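Side-chain contacts in leucyl-tRNA synthetase (Giardia intestinalis, PDB 3PZ6), which probably attaches leucine to tRNA(Leu) using ATP, the piece modelled here being its CP1 editing domain: residues N97-P102 and Y195-D200; G104-Y109 and T181-S186; P171-K176 and E210-D215. The protein carries 2 engineered substitutions. All coordinates share one frame; numbering follows the deposited sequence.

Contact 1. Residues N97-P102 and Y195-D200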
ATOM      1  N   ASN A  97      -2.716   5.497   0.642  1.00 18.31           N
ATOM      2  CA  ASN A  97      -1.326   5.394   1.065  1.00 18.20           C
ATOM      3  C   ASN A  97      -1.037   3.946   1.441  1.00 22.58           C
ATOM      4  O   ASN A  97      -1.889   3.071   1.261  1.00 27.91           O
ATOM      5  CB  ASN A  97      -1.047   6.321   2.262  1.00 17.00           C
ATOM      6  CG  ASN A  97      -1.835   5.931   3.527  1.00 20.24           C
ATOM      7  OD1 ASN A  97      -1.274   5.372   4.472  1.00 20.70           O
ATOM      8  ND2 ASN A  97      -3.131   6.226   3.540  1.00 17.31           N
ATOM      9  N   CYS A  98       0.162   3.688   1.955  1.00 20.94           N
ATOM     10  CA  CYS A  98       0.459   2.404   2.581  1.00 24.24           C
ATOM     11  C   CYS A  98       1.318   2.616   3.830  1.00 21.85           C
ATOM     12  O   CYS A  98       1.701   3.745   4.131  1.00 20.39           O
ATOM     13  CB  CYS A  98       1.106   1.434   1.589  1.00 20.27           C
ATOM     14  SG  CYS A  98       2.715   1.950   0.967  1.00 31.91           S
ATOM     15  N   TRP A  99       1.587   1.532   4.558  1.00 21.16           N
ATOM     16  CA  TRP A  99       2.222   1.606   5.869  1.00 19.91           C
ATOM     17  C   TRP A  99       3.451   0.713   5.939  1.00 22.27           C
ATOM     18  O   TRP A  99       3.429  -0.410   5.445  1.00 25.84           O
ATOM     19  CB  TRP A  99       1.264   1.155   6.967  1.00 18.59           C
ATOM     20  CG  TRP A  99      -0.054   1.852   7.045  1.00 21.39           C
ATOM     21  CD1 TRP A  99      -1.278   1.292   6.836  1.00 21.21           C
ATOM     22  CD2 TRP A  99      -0.298   3.225   7.394  1.00 23.06           C
ATOM     23  NE1 TRP A  99      -2.268   2.221   7.021  1.00 20.62           N
ATOM     24  CE2 TRP A  99      -1.700   3.418   7.365  1.00 21.85           C
ATOM     25  CE3 TRP A  99       0.531   4.310   7.722  1.00 21.67           C
ATOM     26  CZ2 TRP A  99      -2.298   4.654   7.644  1.00 19.85           C
ATOM     27  CZ3 TRP A  99      -0.059   5.533   8.007  1.00 23.79           C
ATOM     28  CH2 TRP A  99      -1.469   5.696   7.962  1.00 24.08           C
ATOM     29  N   VAL A 100       4.517   1.220   6.552  1.00 21.50           N
ATOM     30  CA  VAL A 100       5.679   0.408   6.913  1.00 22.51           C
ATOM     31  C   VAL A 100       6.035   0.709   8.355  1.00 24.78           C
ATOM     32  O   VAL A 100       5.684   1.772   8.865  1.00 27.50           O
ATOM     33  CB  VAL A 100       6.916   0.679   6.020  1.00 21.68           C
ATOM     34  CG1 VAL A 100       6.616   0.379   4.546  1.00 23.82           C
ATOM     35  CG2 VAL A 100       7.439   2.095   6.215  1.00 22.23           C
ATOM     36  N   LEU A 101       6.700  -0.230   9.022  1.00 27.95           N
ATOM     37  CA  LEU A 101       7.232   0.023  10.359  1.00 27.23           C
ATOM     38  C   LEU A 101       8.509   0.847  10.231  1.00 26.93           C
ATOM     39  O   LEU A 101       9.496   0.377   9.642  1.00 28.02           O
ATOM     40  CB  LEU A 101       7.500  -1.281  11.122  1.00 22.12           C
ATOM     41  CG  LEU A 101       8.037  -1.117  12.552  1.00 29.27           C
ATOM     42  CD1 LEU A 101       7.003  -0.471  13.490  1.00 24.51           C
ATOM     43  CD2 LEU A 101       8.525  -2.445  13.115  1.00 26.84           C
ATOM     44  N   PRO A 102       8.495   2.077  10.773  1.00 24.32           N
ATOM     45  CA  PRO A 102       9.622   3.009  10.629  1.00 26.01           C
ATOM     46  C   PRO A 102      10.949   2.420  11.093  1.00 30.79           C
ATOM     47  O   PRO A 102      12.004   2.819  10.598  1.00 30.81           O
ATOM     48  CB  PRO A 102       9.224   4.178  11.525  1.00 25.90           C
ATOM     49  CG  PRO A 102       7.729   4.140  11.519  1.00 27.72           C
ATOM     50  CD  PRO A 102       7.386   2.679  11.530  1.00 21.48           C
ATOM     51  N   TYR A 195      -7.953   4.805   9.074  1.00 20.76           N
ATOM     52  CA  TYR A 195      -8.423   6.184   9.167  1.00 26.05           C
ATOM     53  C   TYR A 195      -7.857   6.930  10.378  1.00 29.25           C
ATOM     54  O   TYR A 195      -7.470   8.095  10.257  1.00 25.53           O
ATOM     55  CB  TYR A 195      -9.950   6.280   9.164  1.00 20.97           C
ATOM     56  CG  TYR A 195     -10.438   7.712   9.270  1.00 24.17           C
ATOM     57  CD1 TYR A 195     -10.309   8.597   8.188  1.00 27.17           C
ATOM     58  CD2 TYR A 195     -11.022   8.186  10.436  1.00 18.01           C
ATOM     59  CE1 TYR A 195     -10.750   9.909   8.265  1.00 21.33           C
ATOM     60  CE2 TYR A 195     -11.467   9.507  10.525  1.00 29.99           C
ATOM     61  CZ  TYR A 195     -11.328  10.364   9.433  1.00 30.28           C
ATOM     62  OH  TYR A 195     -11.765  11.674   9.515  1.00 32.64           O
ATOM     63  N   ALA A 196      -7.814   6.260  11.532  1.00 22.86           N
ATOM     64  CA  ALA A 196      -7.312   6.882  12.758  1.00 24.65           C
ATOM     65  C   ALA A 196      -5.868   7.369  12.568  1.00 27.63           C
ATOM     66  O   ALA A 196      -5.559   8.530  12.829  1.00 28.95           O
ATOM     67  CB  ALA A 196      -7.423   5.928  13.946  1.00 21.08           C
ATOM     68  N   CYS A 197      -5.001   6.489  12.080  1.00 25.65           N
ATOM     69  CA  CYS A 197      -3.624   6.863  11.819  1.00 25.39           C
ATOM     70  C   CYS A 197      -3.511   7.934  10.741  1.00 30.89           C
ATOM     71  O   CYS A 197      -2.747   8.888  10.886  1.00 27.53           O
ATOM     72  CB  CYS A 197      -2.789   5.658  11.433  1.00 27.07           C
ATOM     73  SG  CYS A 197      -1.054   6.106  11.360  1.00 46.92           S
ATOM     74  N   TYR A 198      -4.289   7.773   9.673  1.00 29.06           N
ATOM     75  CA  TYR A 198      -4.315   8.729   8.579  1.00 23.72           C
ATOM     76  C   TYR A 198      -4.645  10.124   9.113  1.00 25.16           C
ATOM     77  O   TYR A 198      -3.927  11.086   8.834  1.00 26.81           O
ATOM     78  CB  TYR A 198      -5.312   8.265   7.510  1.00 28.03           C
ATOM     79  CG  TYR A 198      -5.618   9.283   6.431  1.00 33.70           C
ATOM     80  CD1 TYR A 198      -4.880   9.323   5.248  1.00 33.12           C
ATOM     81  CD2 TYR A 198      -6.654  10.198   6.590  1.00 27.78           C
ATOM     82  CE1 TYR A 198      -5.167  10.261   4.254  1.00 30.17           C
ATOM     83  CE2 TYR A 198      -6.941  11.133   5.609  1.00 34.34           C
ATOM     84  CZ  TYR A 198      -6.198  11.158   4.447  1.00 36.28           C
ATOM     85  OH  TYR A 198      -6.496  12.095   3.479  1.00 44.32           O
ATOM     86  N   LYS A 199      -5.707  10.210   9.909  1.00 26.27           N
ATOM     87  CA  LYS A 199      -6.152  11.466  10.527  1.00 27.29           C
ATOM     88  C   LYS A 199      -5.148  12.021  11.548  1.00 28.01           C
ATOM     89  O   LYS A 199      -4.941  13.227  11.626  1.00 28.46           O
ATOM     90  CB  LYS A 199      -7.528  11.271  11.170  1.00 24.44           C
ATOM     91  CG  LYS A 199      -8.214  12.528  11.618  1.00 31.96           C
ATOM     92  CD  LYS A 199      -9.251  12.187  12.650  1.00 38.59           C
ATOM     93  CE  LYS A 199      -9.785  13.425  13.338  1.00 44.57           C
ATOM     94  NZ  LYS A 199     -10.328  13.071  14.678  1.00 49.62           N
ATOM     95  N   ASP A 200      -4.532  11.139  12.326  1.00 27.26           N
ATOM     96  CA  ASP A 200      -3.425  11.530  13.208  1.00 29.91           C
ATOM     97  C   ASP A 200      -2.282  12.261  12.470  1.00 29.65           C
ATOM     98  O   ASP A 200      -1.792  13.288  12.951  1.00 27.86           O
ATOM     99  CB  ASP A 200      -2.869  10.313  13.953  1.00 26.59           C
ATOM    100  CG  ASP A 200      -3.724   9.910  15.146  1.00 39.86           C
ATOM    101  OD1 ASP A 200      -4.658  10.669  15.517  1.00 38.93           O
ATOM    102  OD2 ASP A 200      -3.456   8.826  15.715  1.00 39.53           O
TER
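A sulfur-aromatic contact joins the buried strand 97-100 to helix 192-202, with Trp99 of the strand reaching the middle of the helix at Cys197. The two backbones are well apart, their short axes 10.9 Å from each other and nearly perpendicular, which leaves the junction to the side chains. Cys197 SG lies 4.0 Å from the centroid of the six-membered ring of Trp99, well off the ring normal at 38°, and is nearest the far rim, at 3.4 Å from Trp99 CH2. Cys197 CB follows it in, 3.7 Å from the same CH2. With chi1 -171° SG is anti to the backbone N of Cys197, which carries it toward the indole. At the indole edge, near its plane, Tyr198 N of the helix backbone is also close. Asn97 OD1 of the same strand sits 3.3 Å above the indole, offset toward the rim, so that this oxygen and the sulfur lie on opposite sides of the ring plane. This is sheet-to-helix packing on the mixed sheet of the CP1 editing domain, where strand 97-100 runs between strands 167-171 and 183-186. The indole has a polar tether as well: NE1 hydrogen-bonds Asp194 OD1, one turn back from Tyr198 along the helix. Asn97 and Tyr198 meet more loosely, ND2 being 3.9 Å from Tyr198 CD1 with amide and ring planes 29° apart. Tyr198 sends its hydroxyl on to the carbonyl oxygen of Leu220, while Asn97 ND2 makes a weak hydrogen bond to Ser186 OG.

Contact 2. Residues G104-Y109 and T181-S186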
ATOM      1  N   GLY A 104      11.314  -1.051  11.229  1.00 28.54           N
ATOM      2  CA  GLY A 104      11.397  -2.358  10.589  1.00 29.30           C
ATOM      3  C   GLY A 104      12.633  -2.573   9.731  1.00 35.32           C
ATOM      4  O   GLY A 104      13.171  -1.635   9.121  1.00 32.33           O
ATOM      5  N   ARG A 105      13.091  -3.821   9.702  1.00 38.79           N
ATOM      6  CA  ARG A 105      14.147  -4.230   8.793  1.00 37.63           C
ATOM      7  C   ARG A 105      13.541  -5.071   7.674  1.00 36.90           C
ATOM      8  O   ARG A 105      13.049  -6.172   7.907  1.00 43.19           O
ATOM      9  CB  ARG A 105      15.222  -5.018   9.535  1.00 43.36           C
ATOM     10  CG  ARG A 105      16.552  -5.073   8.803  1.00 53.46           C
ATOM     11  CD  ARG A 105      17.655  -5.654   9.677  1.00 56.65           C
ATOM     12  NE  ARG A 105      17.552  -7.105   9.831  1.00 56.36           N
ATOM     13  CZ  ARG A 105      18.559  -7.892  10.211  1.00 59.99           C
ATOM     14  NH1 ARG A 105      19.759  -7.379  10.466  1.00 57.04           N
ATOM     15  NH2 ARG A 105      18.369  -9.200  10.329  1.00 63.33           N
ATOM     16  N   TYR A 106      13.565  -4.531   6.463  1.00 34.14           N
ATOM     17  CA  TYR A 106      13.052  -5.223   5.298  1.00 32.48           C
ATOM     18  C   TYR A 106      14.227  -5.665   4.436  1.00 35.79           C
ATOM     19  O   TYR A 106      15.371  -5.271   4.678  1.00 37.60           O
ATOM     20  CB  TYR A 106      12.098  -4.309   4.517  1.00 29.21           C
ATOM     21  CG  TYR A 106      10.911  -3.842   5.332  1.00 31.46           C
ATOM     22  CD1 TYR A 106       9.733  -4.589   5.375  1.00 28.97           C
ATOM     23  CD2 TYR A 106      10.971  -2.662   6.077  1.00 30.12           C
ATOM     24  CE1 TYR A 106       8.646  -4.172   6.128  1.00 30.35           C
ATOM     25  CE2 TYR A 106       9.890  -2.236   6.833  1.00 28.59           C
ATOM     26  CZ  TYR A 106       8.730  -2.996   6.857  1.00 31.64           C
ATOM     27  OH  TYR A 106       7.655  -2.581   7.610  1.00 27.09           O
ATOM     28  N   GLY A 107      13.953  -6.495   3.440  1.00 34.15           N
ATOM     29  CA  GLY A 107      14.990  -6.941   2.530  1.00 36.46           C
ATOM     30  C   GLY A 107      14.505  -6.908   1.102  1.00 36.44           C
ATOM     31  O   GLY A 107      13.312  -7.060   0.845  1.00 39.08           O
ATOM     32  N   ALA A 108      15.436  -6.697   0.177  1.00 39.49           N
ATOM     33  CA  ALA A 108      15.137  -6.749  -1.249  1.00 42.42           C
ATOM     34  C   ALA A 108      15.499  -8.130  -1.799  1.00 44.09           C
ATOM     35  O   ALA A 108      16.620  -8.608  -1.611  1.00 47.60           O
ATOM     36  CB  ALA A 108      15.887  -5.651  -1.992  1.00 41.38           C
ATOM     37  N   TYR A 109      14.539  -8.770  -2.463  1.00 43.04           N
ATOM     38  CA  TYR A 109      14.724 -10.119  -2.994  1.00 47.21           C
ATOM     39  C   TYR A 109      14.292 -10.198  -4.454  1.00 49.09           C
ATOM     40  O   TYR A 109      13.558  -9.333  -4.938  1.00 43.59           O
ATOM     41  CB  TYR A 109      13.904 -11.132  -2.193  1.00 42.31           C
ATOM     42  CG  TYR A 109      14.137 -11.119  -0.703  1.00 47.44           C
ATOM     43  CD1 TYR A 109      15.068 -11.979  -0.114  1.00 49.36           C
ATOM     44  CD2 TYR A 109      13.407 -10.271   0.125  1.00 43.70           C
ATOM     45  CE1 TYR A 109      15.275 -11.979   1.267  1.00 48.63           C
ATOM     46  CE2 TYR A 109      13.606 -10.262   1.500  1.00 43.58           C
ATOM     47  CZ  TYR A 109      14.539 -11.115   2.064  1.00 46.87           C
ATOM     48  OH  TYR A 109      14.726 -11.098   3.424  1.00 45.95           O
ATOM     49  N   THR A 181       3.641  -9.169   5.589  1.00 38.88           N
ATOM     50  CA  THR A 181       4.880  -8.747   4.937  1.00 32.63           C
ATOM     51  C   THR A 181       5.561  -7.571   5.634  1.00 36.22           C
ATOM     52  O   THR A 181       6.641  -7.143   5.216  1.00 34.42           O
ATOM     53  CB  THR A 181       4.602  -8.311   3.505  1.00 28.68           C
ATOM     54  OG1 THR A 181       3.593  -7.296   3.522  1.00 34.66           O
ATOM     55  CG2 THR A 181       4.121  -9.483   2.660  1.00 33.45           C
ATOM     56  N   GLY A 182       4.923  -7.039   6.676  1.00 29.01           N
ATOM     57  CA  GLY A 182       5.419  -5.841   7.345  1.00 28.02           C
ATOM     58  C   GLY A 182       5.015  -4.565   6.625  1.00 30.37           C
ATOM     59  O   GLY A 182       5.277  -3.462   7.108  1.00 29.66           O
ATOM     60  N   ILE A 183       4.384  -4.725   5.462  1.00 31.76           N
ATOM     61  CA  ILE A 183       3.794  -3.622   4.713  1.00 25.92           C
ATOM     62  C   ILE A 183       2.288  -3.849   4.634  1.00 27.83           C
ATOM     63  O   ILE A 183       1.836  -4.946   4.322  1.00 35.10           O
ATOM     64  CB  ILE A 183       4.387  -3.496   3.301  1.00 26.77           C
ATOM     65  CG1 ILE A 183       5.918  -3.448   3.373  1.00 27.52           C
ATOM     66  CG2 ILE A 183       3.843  -2.244   2.588  1.00 23.83           C
ATOM     67  CD1 ILE A 183       6.612  -3.875   2.102  1.00 25.70           C
ATOM     68  N   VAL A 184       1.517  -2.810   4.944  1.00 29.08           N
ATOM     69  CA  VAL A 184       0.061  -2.909   4.993  1.00 26.29           C
ATOM     70  C   VAL A 184      -0.556  -1.874   4.044  1.00 28.17           C
ATOM     71  O   VAL A 184       0.005  -0.791   3.846  1.00 27.86           O
ATOM     72  CB  VAL A 184      -0.462  -2.718   6.442  1.00 22.72           C
ATOM     73  CG1 VAL A 184      -1.955  -2.899   6.510  1.00 29.35           C
ATOM     74  CG2 VAL A 184       0.198  -3.710   7.387  1.00 30.32           C
ATOM     75  N   THR A 185      -1.693  -2.218   3.444  1.00 25.29           N
ATOM     76  CA  THR A 185      -2.429  -1.286   2.598  1.00 24.70           C
ATOM     77  C   THR A 185      -3.167  -0.300   3.483  1.00 27.06           C
ATOM     78  O   THR A 185      -3.368  -0.558   4.676  1.00 19.73           O
ATOM     79  CB  THR A 185      -3.465  -2.005   1.707  1.00 26.29           C
ATOM     80  OG1 THR A 185      -4.469  -2.615   2.530  1.00 28.54           O
ATOM     81  CG2 THR A 185      -2.800  -3.063   0.844  1.00 25.06           C
ATOM     82  N   SER A 186      -3.560   0.835   2.908  1.00 25.06           N
ATOM     83  CA  SER A 186      -4.342   1.813   3.645  1.00 21.61           C
ATOM     84  C   SER A 186      -5.587   2.210   2.888  1.00 22.90           C
ATOM     85  O   SER A 186      -5.503   2.799   1.808  1.00 25.21           O
ATOM     86  CB  SER A 186      -3.519   3.048   3.992  1.00 22.27           C
ATOM     87  OG  SER A 186      -4.290   3.972   4.754  1.00 20.99           O
TER
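One hydrogen bond dominates here: Tyr106 OH of strand 105-110 donates to Gly182 O, in the segment 181-186, over 2.6 Å. The hydroxyl approaches at a C=O...O angle of 125° but stands 45° above the carbonyl plane, so it is not on a lone pair. The same hydroxyl oxygen receives the backbone N-H of Leu101, and two backbone groups from different parts of the chain therefore share one phenol and fix the end of the ring. On the receiving side, Thr181 OG1 makes a weak 3.3 Å bond from Ile183 N, the link of an ST turn, and has its main partner in the carbonyl oxygen of Leu83.

Among the van der Waals contacts, two are at the edge of the Tyr106 ring and in its plane: Thr181 O, 3.7 Å from Tyr106 CE1, and Gly182 CA. Gly182 has a positive phi, and with no side chain its backbone can sit directly against the phenol. Ile183 CG1 supplies the apolar touch, 3.9 Å from Tyr106 CE1. In Tyr106, CG stands beside the backbone N, anti to the carbonyl carbon (chi1 -59°), which points the phenol at Gly182. Val100, Ile118 and Met177 also touch the tyrosine, whose hydroxyl is buried and satisfied by backbone groups.

Strands 105-110 and 183-186 are not paired with each other, although both belong to the same mixed sheet. Tyr106 reaches across to the segment that carries strand 183-186, an arrangement consistent with the barrel-like core of the CP1 editing domains of leucyl-tRNA synthetases.

Contact 3. Residues P171-K176 and E210-D215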
ATOM      1  N   PRO A 171       4.145   6.085   7.945  1.00 18.87           N
ATOM      2  CA  PRO A 171       4.523   5.399   9.167  1.00 24.77           C
ATOM      3  C   PRO A 171       3.350   4.830   9.968  1.00 25.96           C
ATOM      4  O   PRO A 171       2.415   5.556  10.321  1.00 28.65           O
ATOM      5  CB  PRO A 171       5.241   6.498   9.970  1.00 24.69           C
ATOM      6  CG  PRO A 171       4.624   7.741   9.527  1.00 22.82           C
ATOM      7  CD  PRO A 171       4.218   7.549   8.099  1.00 21.52           C
ATOM      8  N   LEU A 172       3.403   3.528  10.232  1.00 25.92           N
ATOM      9  CA  LEU A 172       2.497   2.901  11.184  1.00 25.69           C
ATOM     10  C   LEU A 172       3.305   2.202  12.273  1.00 27.91           C
ATOM     11  O   LEU A 172       3.947   1.191  12.028  1.00 28.16           O
ATOM     12  CB  LEU A 172       1.536   1.936  10.489  1.00 23.65           C
ATOM     13  CG  LEU A 172       0.375   1.390  11.346  1.00 30.46           C
ATOM     14  CD1 LEU A 172      -0.561   2.504  11.839  1.00 23.93           C
ATOM     15  CD2 LEU A 172      -0.403   0.332  10.585  1.00 22.79           C
ATOM     16  N   GLU A 173       3.265   2.761  13.475  1.00 29.26           N
ATOM     17  CA  GLU A 173       4.112   2.315  14.585  1.00 34.72           C
ATOM     18  C   GLU A 173       3.727   0.967  15.197  1.00 34.82           C
ATOM     19  O   GLU A 173       4.501   0.395  15.969  1.00 31.65           O
ATOM     20  CB  GLU A 173       4.147   3.378  15.685  1.00 28.80           C
ATOM     21  CG  GLU A 173       4.874   4.643  15.286  1.00 34.75           C
ATOM     22  CD  GLU A 173       4.648   5.787  16.264  1.00 47.34           C
ATOM     23  OE1 GLU A 173       5.567   6.627  16.410  1.00 51.06           O
ATOM     24  OE2 GLU A 173       3.556   5.855  16.886  1.00 43.86           O
ATOM     25  N   THR A 174       2.546   0.464  14.843  1.00 32.10           N
ATOM     26  CA  THR A 174       2.021  -0.772  15.423  1.00 30.57           C
ATOM     27  C   THR A 174       2.150  -1.993  14.504  1.00 38.07           C
ATOM     28  O   THR A 174       1.636  -3.065  14.823  1.00 42.28           O
ATOM     29  CB  THR A 174       0.540  -0.611  15.847  1.00 34.36           C
ATOM     30  OG1 THR A 174      -0.269  -0.365  14.688  1.00 39.75           O
ATOM     31  CG2 THR A 174       0.376   0.540  16.837  1.00 33.82           C
ATOM     32  N   ILE A 175       2.828  -1.832  13.368  1.00 33.97           N
ATOM     33  CA  ILE A 175       3.050  -2.949  12.450  1.00 35.74           C
ATOM     34  C   ILE A 175       3.884  -4.048  13.114  1.00 38.93           C
ATOM     35  O   ILE A 175       4.877  -3.759  13.792  1.00 35.71           O
ATOM     36  CB  ILE A 175       3.710  -2.488  11.133  1.00 30.21           C
ATOM     37  CG1 ILE A 175       2.659  -1.836  10.230  1.00 34.58           C
ATOM     38  CG2 ILE A 175       4.391  -3.664  10.420  1.00 28.21           C
ATOM     39  CD1 ILE A 175       3.194  -1.272   8.932  1.00 26.30           C
ATOM     40  N   LYS A 176       3.462  -5.297  12.920  1.00 44.10           N
ATOM     41  CA  LYS A 176       4.186  -6.459  13.434  1.00 43.15           C
ATOM     42  C   LYS A 176       4.921  -7.185  12.316  1.00 40.51           C
ATOM     43  O   LYS A 176       4.300  -7.737  11.410  1.00 43.88           O
ATOM     44  CB  LYS A 176       3.237  -7.423  14.161  1.00 44.53           C
ATOM     45  CG  LYS A 176       2.451  -6.804  15.314  1.00 48.12           C
ATOM     46  CD  LYS A 176       3.362  -6.264  16.412  1.00 50.80           C
ATOM     47  CE  LYS A 176       2.560  -5.591  17.528  1.00 55.14           C
ATOM     48  NZ  LYS A 176       3.463  -4.942  18.540  1.00 48.44           N
ATOM     49  N   GLU A 210       5.562  15.777  12.059  1.00 26.00           N
ATOM     50  CA  GLU A 210       6.872  16.423  12.092  1.00 28.79           C
ATOM     51  C   GLU A 210       7.949  15.423  12.446  1.00 28.13           C
ATOM     52  O   GLU A 210       9.028  15.436  11.852  1.00 28.92           O
ATOM     53  CB  GLU A 210       6.923  17.546  13.130  1.00 32.85           C
ATOM     54  CG  GLU A 210       5.682  18.405  13.245  1.00 38.80           C
ATOM     55  CD  GLU A 210       5.864  19.574  14.217  1.00 46.46           C
ATOM     56  OE1 GLU A 210       5.082  19.665  15.193  1.00 44.65           O
ATOM     57  OE2 GLU A 210       6.787  20.395  14.001  1.00 38.96           O
ATOM     58  N   LYS A 211       7.650  14.579  13.430  1.00 25.45           N
ATOM     59  CA  LYS A 211       8.561  13.539  13.902  1.00 26.50           C
ATOM     60  C   LYS A 211       9.120  12.666  12.773  1.00 21.30           C
ATOM     61  O   LYS A 211      10.266  12.241  12.840  1.00 26.94           O
ATOM     62  CB  LYS A 211       7.876  12.659  14.959  1.00 26.84           C
ATOM     63  CG  LYS A 211       8.659  11.396  15.319  1.00 25.03           C
ATOM     64  CD  LYS A 211       7.989  10.604  16.412  1.00 32.47           C
ATOM     65  CE  LYS A 211       8.569   9.189  16.515  1.00 37.88           C
ATOM     66  NZ  LYS A 211      10.051   9.168  16.758  1.00 39.93           N
ATOM     67  N   TYR A 212       8.310  12.406  11.753  1.00 19.45           N
ATOM     68  CA  TYR A 212       8.713  11.559  10.628  1.00 21.26           C
ATOM     69  C   TYR A 212       8.969  12.349   9.342  1.00 25.86           C
ATOM     70  O   TYR A 212       9.217  11.758   8.289  1.00 26.35           O
ATOM     71  CB  TYR A 212       7.669  10.459  10.377  1.00 17.22           C
ATOM     72  CG  TYR A 212       7.605   9.420  11.472  1.00 18.79           C
ATOM     73  CD1 TYR A 212       8.702   8.599  11.732  1.00 18.09           C
ATOM     74  CD2 TYR A 212       6.454   9.255  12.244  1.00 18.64           C
ATOM     75  CE1 TYR A 212       8.666   7.639  12.720  1.00 24.07           C
ATOM     76  CE2 TYR A 212       6.401   8.296  13.251  1.00 21.94           C
ATOM     77  CZ  TYR A 212       7.515   7.485  13.483  1.00 30.83           C
ATOM     78  OH  TYR A 212       7.509   6.525  14.478  1.00 33.11           O
ATOM     79  N   GLY A 213       8.895  13.677   9.432  1.00 23.79           N
ATOM     80  CA  GLY A 213       9.251  14.556   8.319  1.00 23.81           C
ATOM     81  C   GLY A 213       8.228  14.604   7.203  1.00 25.41           C
ATOM     82  O   GLY A 213       8.579  14.841   6.041  1.00 25.73           O
ATOM     83  N   VAL A 214       6.965  14.384   7.560  1.00 24.67           N
ATOM     84  CA  VAL A 214       5.888  14.289   6.584  1.00 23.52           C
ATOM     85  C   VAL A 214       5.526  15.671   6.100  1.00 27.41           C
ATOM     86  O   VAL A 214       5.209  16.548   6.904  1.00 32.10           O
ATOM     87  CB  VAL A 214       4.607  13.602   7.177  1.00 26.21           C
ATOM     88  CG1 VAL A 214       3.500  13.515   6.137  1.00 20.68           C
ATOM     89  CG2 VAL A 214       4.924  12.219   7.703  1.00 25.35           C
ATOM     90  N   ASP A 215       5.584  15.865   4.787  1.00 32.39           N
ATOM     91  CA  ASP A 215       4.953  17.016   4.155  1.00 30.37           C
ATOM     92  C   ASP A 215       3.466  16.670   3.984  1.00 30.33           C
ATOM     93  O   ASP A 215       3.086  15.944   3.050  1.00 27.07           O
ATOM     94  CB  ASP A 215       5.616  17.325   2.803  1.00 29.11           C
ATOM     95  CG  ASP A 215       5.080  18.606   2.148  1.00 37.40           C
ATOM     96  OD1 ASP A 215       3.857  18.895   2.234  1.00 39.67           O
ATOM     97  OD2 ASP A 215       5.891  19.332   1.530  1.00 40.75           O
TER
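The Tyr212 ring is held on both faces and at its hydroxyl end. Pro171 covers one face: its CB lies 3.9 Å from the ring centroid and 17° off the normal, a CH-pi contact displaced toward the rim, and CG comes to 3.6 Å from Tyr212 CD2. The two side chains point opposite ways as they pass. Against the opposite face, over its centre, lies the aliphatic CG of Lys211, 4.2 Å above the plane, supplied by the preceding residue itself.

The hydroxyl is taken up by Glu173. Tyr212 OH donates to Glu173 OE1 over 2.7 Å, and OE1 accepts with its anti lone pair, the one away from the other carboxylate oxygen. OE1 lies in the plane of the ring at its edge, while the carboxylate as a whole is turned 76° from that plane. Glu173 gets there with an extended chain, chi2 168°, that leaves the type I beta turn from Leu172 to Ile175. The contact thus fastens this turn, which follows strand 167-171, to the short, weakly bonded helix 208-211. That helix is followed by a Schellman motif with Gly213 at positive phi, its N bonding back to Glu210 O, and Tyr212 projects from the motif toward the turn. Pro102 and Leu153 touch the tyrosine from neighbouring loops, and Ile201 of helix 192-202 packs on Pro171.

Lys211 NZ stays 5.2 Å from Glu173 OE1, too far for a salt bridge, though the opposite charges may still attract weakly at this exposed margin, where Lys211 CE approaches the carboxylate.

Overall arrangement
From the N terminus, strand 97-100 opens the loop that contact 1 closes at helix 192-202. Contact 2 is nested inside it, starting at strand 105-110 and closing at residues 181-186. Contact 3 begins at residues 171-176, within both loops, and closes at 210-215, beyond both, so it crosses each of the others. Strands 97-100 and 183-186 are neighbours in the sheet, and the backbone bond from Trp99 N to Val184 O joins contacts 1 and 2. Contacts 1 and 3 lie about 7 Å apart, centre to centre, linked through Val100 and Leu172. Both tie the sheet and its following turn to helices 192-202 and 208-211, while contact 2 joins two strands not paired with each other.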